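Local structure of malate dehydrogenase (Entamoeba histolytica, 3I0P) at residues A[159-164]-A[249-254]. The protein probably catalyses the NAD-dependent interconversion of malate and oxaloacetate. Numbering follows the deposited sequence.
Sequences PILGTN and CLSEFV. With NAD (nicotinamide-adenine-dinucleotide), chain B.
Asn164 reaches the helix with its amide: ND2 donates to the backbone O of Ser251 over 3.1 Å, nearly straight at 169°. The carbonyl oxygen lies almost in the amide plane, while the donor stands above the plane of the carbonyl, 46° out of it. The same ND2 also bonds Glu255 OE2, one turn further along helix 244-259, and OD1 makes a weak bond to Ala147 N, which should restrain the amide's rotation. On the apolar side of Asn164, CB lies 3.5 Å from CG1 of Val254, the two side chains passing alongside in opposite senses. The loop 159-164 leads into strand 166-170 of the central mixed sheet, and at a classic beta bulge its consecutive residues Ile160 and Leu161 sit across from the single residue Val151. Leu161 sets its CB toward the helix and completes the tight part, with CD2 3.5 Å and CD1 3.6 Å from Ser251 OG. That hydroxyl stands opposite its own backbone N (chi1 -176°), which carries it out to the two methyls. Looser is the gap of 3.7 Å between Gly162 O and Ser251 OG, where a water bridges the two, donating to Gly162 O at 2.6 Å and bonding OG at 2.7 Å. Thr163 turns away from the helix into the coenzyme pocket, its OG1 3.2 Å from C4N of the NAD nicotinamide ring.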
ATOM      1  N   PRO A 159     -15.015  -1.366  16.282  1.00 29.02           N
ATOM      2  CA  PRO A 159     -14.780  -0.652  15.020  1.00 28.52           C
ATOM      3  C   PRO A 159     -14.209   0.745  15.266  1.00 28.14           C
ATOM      4  O   PRO A 159     -14.791   1.519  16.040  1.00 28.39           O
ATOM      5  CB  PRO A 159     -16.179  -0.545  14.405  1.00 28.50           C
ATOM      6  CG  PRO A 159     -17.117  -0.673  15.552  1.00 28.94           C
ATOM      7  CD  PRO A 159     -16.450  -1.613  16.514  1.00 28.93           C
ATOM      8  N   ILE A 160     -13.087   1.058  14.612  1.00 27.34           N
ATOM      9  CA  ILE A 160     -12.433   2.365  14.757  1.00 26.54           C
ATOM     10  C   ILE A 160     -11.964   2.985  13.416  1.00 26.21           C
ATOM     11  O   ILE A 160     -11.996   4.209  13.237  1.00 25.95           O
ATOM     12  CB  ILE A 160     -11.265   2.306  15.792  1.00 26.47           C
ATOM     13  CG1 ILE A 160     -10.766   3.712  16.163  1.00 25.86           C
ATOM     14  CG2 ILE A 160     -10.135   1.383  15.305  1.00 26.04           C
ATOM     15  CD1 ILE A 160     -11.812   4.593  16.837  1.00 23.83           C
ATOM     16  N   LEU A 161     -11.542   2.134  12.485  1.00 25.58           N
ATOM     17  CA  LEU A 161     -11.013   2.584  11.202  1.00 24.96           C
ATOM     18  C   LEU A 161     -12.035   2.360  10.098  1.00 24.69           C
ATOM     19  O   LEU A 161     -12.783   1.377  10.126  1.00 24.53           O
ATOM     20  CB  LEU A 161      -9.732   1.816  10.858  1.00 24.71           C
ATOM     21  CG  LEU A 161      -8.407   2.297  11.435  1.00 24.22           C
ATOM     22  CD1 LEU A 161      -7.437   1.129  11.589  1.00 23.46           C
ATOM     23  CD2 LEU A 161      -7.818   3.379  10.554  1.00 23.56           C
ATOM     24  N   GLY A 162     -12.053   3.258   9.119  1.00 24.17           N
ATOM     25  CA  GLY A 162     -12.865   3.048   7.929  1.00 24.03           C
ATOM     26  C   GLY A 162     -12.340   1.860   7.139  1.00 23.97           C
ATOM     27  O   GLY A 162     -11.304   1.283   7.486  1.00 24.27           O
ATOM     28  N   THR A 163     -13.060   1.474   6.093  1.00 23.35           N
ATOM     29  CA  THR A 163     -12.579   0.444   5.192  1.00 23.19           C
ATOM     30  C   THR A 163     -11.435   1.010   4.344  1.00 23.13           C
ATOM     31  O   THR A 163     -10.709   0.264   3.679  1.00 23.78           O
ATOM     32  CB  THR A 163     -13.703  -0.082   4.303  1.00 23.34           C
ATOM     33  OG1 THR A 163     -14.497   1.021   3.840  1.00 23.83           O
ATOM     34  CG2 THR A 163     -14.598  -1.025   5.092  1.00 23.41           C
ATOM     35  N   ASN A 164     -11.302   2.335   4.368  1.00 22.49           N
ATOM     36  CA  ASN A 164     -10.129   3.047   3.881  1.00 21.64           C
ATOM     37  C   ASN A 164      -9.489   2.459   2.628  1.00 21.19           C
ATOM     38  O   ASN A 164      -8.411   1.863   2.694  1.00 20.85           O
ATOM     39  CB  ASN A 164      -9.115   3.174   5.019  1.00 21.81           C
ATOM     40  CG  ASN A 164      -9.606   4.095   6.123  1.00 21.85           C
ATOM     41  OD1 ASN A 164     -10.762   4.527   6.107  1.00 21.20           O
ATOM     42  ND2 ASN A 164      -8.730   4.416   7.076  1.00 21.21           N
ATOM     43  N   CYS A 249      -1.948  -1.454   9.463  1.00 20.60           N
ATOM     44  CA  CYS A 249      -1.043  -0.325   9.223  1.00 20.03           C
ATOM     45  C   CYS A 249      -1.342   0.412   7.925  1.00 19.48           C
ATOM     46  O   CYS A 249      -1.255   1.640   7.878  1.00 19.27           O
ATOM     47  CB  CYS A 249       0.421  -0.762   9.262  1.00 19.86           C
ATOM     48  SG  CYS A 249       0.952  -1.228  10.919  1.00 20.62           S
ATOM     49  N   LEU A 250      -1.698  -0.339   6.884  1.00 19.01           N
ATOM     50  CA  LEU A 250      -2.037   0.255   5.587  1.00 18.77           C
ATOM     51  C   LEU A 250      -3.325   1.086   5.665  1.00 18.34           C
ATOM     52  O   LEU A 250      -3.392   2.188   5.124  1.00 17.99           O
ATOM     53  CB  LEU A 250      -2.115  -0.814   4.485  1.00 18.78           C
ATOM     54  CG  LEU A 250      -0.796  -1.515   4.089  1.00 19.22           C
ATOM     55  CD1 LEU A 250      -1.042  -2.717   3.154  1.00 17.06           C
ATOM     56  CD2 LEU A 250       0.239  -0.559   3.483  1.00 17.93           C
ATOM     57  N   SER A 251      -4.325   0.542   6.358  1.00 18.09           N
ATOM     58  CA  SER A 251      -5.550   1.257   6.716  1.00 17.87           C
ATOM     59  C   SER A 251      -5.222   2.600   7.386  1.00 17.55           C
ATOM     60  O   SER A 251      -5.740   3.644   6.985  1.00 17.30           O
ATOM     61  CB  SER A 251      -6.410   0.378   7.636  1.00 18.20           C
ATOM     62  OG  SER A 251      -7.655   0.976   7.962  1.00 18.92           O
ATOM     63  N   GLU A 252      -4.340   2.577   8.383  1.00 17.08           N
ATOM     64  CA  GLU A 252      -3.949   3.817   9.055  1.00 16.73           C
ATOM     65  C   GLU A 252      -3.238   4.797   8.113  1.00 16.72           C
ATOM     66  O   GLU A 252      -3.504   6.009   8.159  1.00 17.02           O
ATOM     67  CB  GLU A 252      -3.102   3.554  10.300  1.00 16.55           C
ATOM     68  CG  GLU A 252      -2.800   4.847  11.044  1.00 16.61           C
ATOM     69  CD  GLU A 252      -1.938   4.688  12.275  1.00 16.13           C
ATOM     70  OE1 GLU A 252      -1.645   3.550  12.711  1.00 16.20           O
ATOM     71  OE2 GLU A 252      -1.554   5.738  12.814  1.00 15.68           O
ATOM     72  N   PHE A 253      -2.345   4.267   7.271  1.00 16.26           N
ATOM     73  CA  PHE A 253      -1.690   5.044   6.220  1.00 15.57           C
ATOM     74  C   PHE A 253      -2.732   5.842   5.452  1.00 15.67           C
ATOM     75  O   PHE A 253      -2.644   7.069   5.356  1.00 15.75           O
ATOM     76  CB  PHE A 253      -0.897   4.119   5.283  1.00 15.36           C
ATOM     77  CG  PHE A 253      -0.474   4.761   3.979  1.00 14.10           C
ATOM     78  CD1 PHE A 253       0.417   5.832   3.960  1.00 12.47           C
ATOM     79  CD2 PHE A 253      -0.951   4.272   2.760  1.00 12.35           C
ATOM     80  CE1 PHE A 253       0.807   6.410   2.747  1.00 11.01           C
ATOM     81  CE2 PHE A 253      -0.560   4.844   1.542  1.00  9.84           C
ATOM     82  CZ  PHE A 253       0.317   5.909   1.540  1.00 10.27           C
ATOM     83  N   VAL A 254      -3.741   5.145   4.943  1.00 15.67           N
ATOM     84  CA  VAL A 254      -4.816   5.789   4.202  1.00 15.62           C
ATOM     85  C   VAL A 254      -5.475   6.905   5.027  1.00 16.21           C
ATOM     86  O   VAL A 254      -5.650   8.030   4.539  1.00 16.25           O
ATOM     87  CB  VAL A 254      -5.852   4.761   3.710  1.00 15.49           C
ATOM     88  CG1 VAL A 254      -7.115   5.468   3.213  1.00 14.94           C
ATOM     89  CG2 VAL A 254      -5.238   3.899   2.617  1.00 13.64           C
TER
HETATM   90  PA  NAD B 401     -12.035  -6.385  -4.211  1.00 21.42           P
HETATM   91  O1A NAD B 401     -13.222  -6.578  -5.123  1.00 22.92           O
HETATM   92  O2A NAD B 401     -11.788  -7.396  -3.139  1.00 22.83           O
HETATM   93  O5B NAD B 401     -10.746  -6.287  -5.167  1.00 23.53           O
HETATM   94  C5B NAD B 401     -10.753  -5.393  -6.294  1.00 23.70           C
HETATM   95  C4B NAD B 401      -9.350  -5.170  -6.875  1.00 24.76           C
HETATM   96  O4B NAD B 401      -8.572  -6.374  -6.873  1.00 26.17           O
HETATM   97  C3B NAD B 401      -9.388  -4.730  -8.324  1.00 24.91           C
HETATM   98  O3B NAD B 401      -8.247  -3.891  -8.573  1.00 24.87           O
HETATM   99  C2B NAD B 401      -9.263  -6.024  -9.099  1.00 25.60           C
HETATM  100  O2B NAD B 401      -8.702  -5.811 -10.394  1.00 26.47           O
HETATM  101  C1B NAD B 401      -8.315  -6.811  -8.217  1.00 26.99           C
HETATM  102  N9A NAD B 401      -8.458  -8.293  -8.305  1.00 28.08           N
HETATM  103  C8A NAD B 401      -9.533  -9.025  -7.976  1.00 27.82           C
HETATM  104  N7A NAD B 401      -9.237 -10.328  -8.172  1.00 28.28           N
HETATM  105  C5A NAD B 401      -7.962 -10.409  -8.617  1.00 28.79           C
HETATM  106  C6A NAD B 401      -7.113 -11.458  -8.984  1.00 29.03           C
HETATM  107  N6A NAD B 401      -7.530 -12.747  -8.938  1.00 29.09           N
HETATM  108  N1A NAD B 401      -5.854 -11.187  -9.405  1.00 28.84           N
HETATM  109  C2A NAD B 401      -5.411  -9.925  -9.469  1.00 28.63           C
HETATM  110  N3A NAD B 401      -6.201  -8.901  -9.119  1.00 29.25           N
HETATM  111  C4A NAD B 401      -7.478  -9.118  -8.693  1.00 28.66           C
HETATM  112  O3  NAD B 401     -12.039  -4.892  -3.564  1.00 23.10           O
HETATM  113  PN  NAD B 401     -13.050  -4.268  -2.450  1.00 21.48           P
HETATM  114  O1N NAD B 401     -12.231  -3.986  -1.214  1.00 22.40           O
HETATM  115  O2N NAD B 401     -14.312  -5.091  -2.362  1.00 22.63           O
HETATM  116  O5D NAD B 401     -13.469  -2.855  -3.079  1.00 21.69           O
HETATM  117  C5D NAD B 401     -14.486  -2.766  -4.081  1.00 21.66           C
HETATM  118  C4D NAD B 401     -14.802  -1.304  -4.390  1.00 20.44           C
HETATM  119  O4D NAD B 401     -15.339  -0.653  -3.235  1.00 21.02           O
HETATM  120  C3D NAD B 401     -13.560  -0.517  -4.788  1.00 19.71           C
HETATM  121  O3D NAD B 401     -13.814   0.091  -6.062  1.00 18.42           O
HETATM  122  C2D NAD B 401     -13.350   0.505  -3.670  1.00 18.98           C
HETATM  123  O2D NAD B 401     -12.863   1.793  -4.087  1.00 18.97           O
HETATM  124  C1D NAD B 401     -14.751   0.647  -3.118  1.00 19.70           C
HETATM  125  N1N NAD B 401     -14.751   1.149  -1.746  1.00 20.08           N
HETATM  126  C2N NAD B 401     -15.055   2.450  -1.543  1.00 19.86           C
HETATM  127  C3N NAD B 401     -15.069   2.975  -0.248  1.00 20.20           C
HETATM  128  C7N NAD B 401     -15.402   4.420  -0.001  1.00 20.23           C
HETATM  129  O7N NAD B 401     -15.407   4.838   1.150  1.00 20.91           O
HETATM  130  N7N NAD B 401     -15.684   5.211  -1.034  1.00 18.39           N
HETATM  131  C4N NAD B 401     -14.767   2.137   0.830  1.00 20.56           C
HETATM  132  C5N NAD B 401     -14.447   0.797   0.589  1.00 20.81           C
HETATM  133  C6N NAD B 401     -14.449   0.323  -0.722  1.00 19.98           C
HETATM  134  O   HOH W   1      -9.541  -0.519   6.684  1.00 13.40           O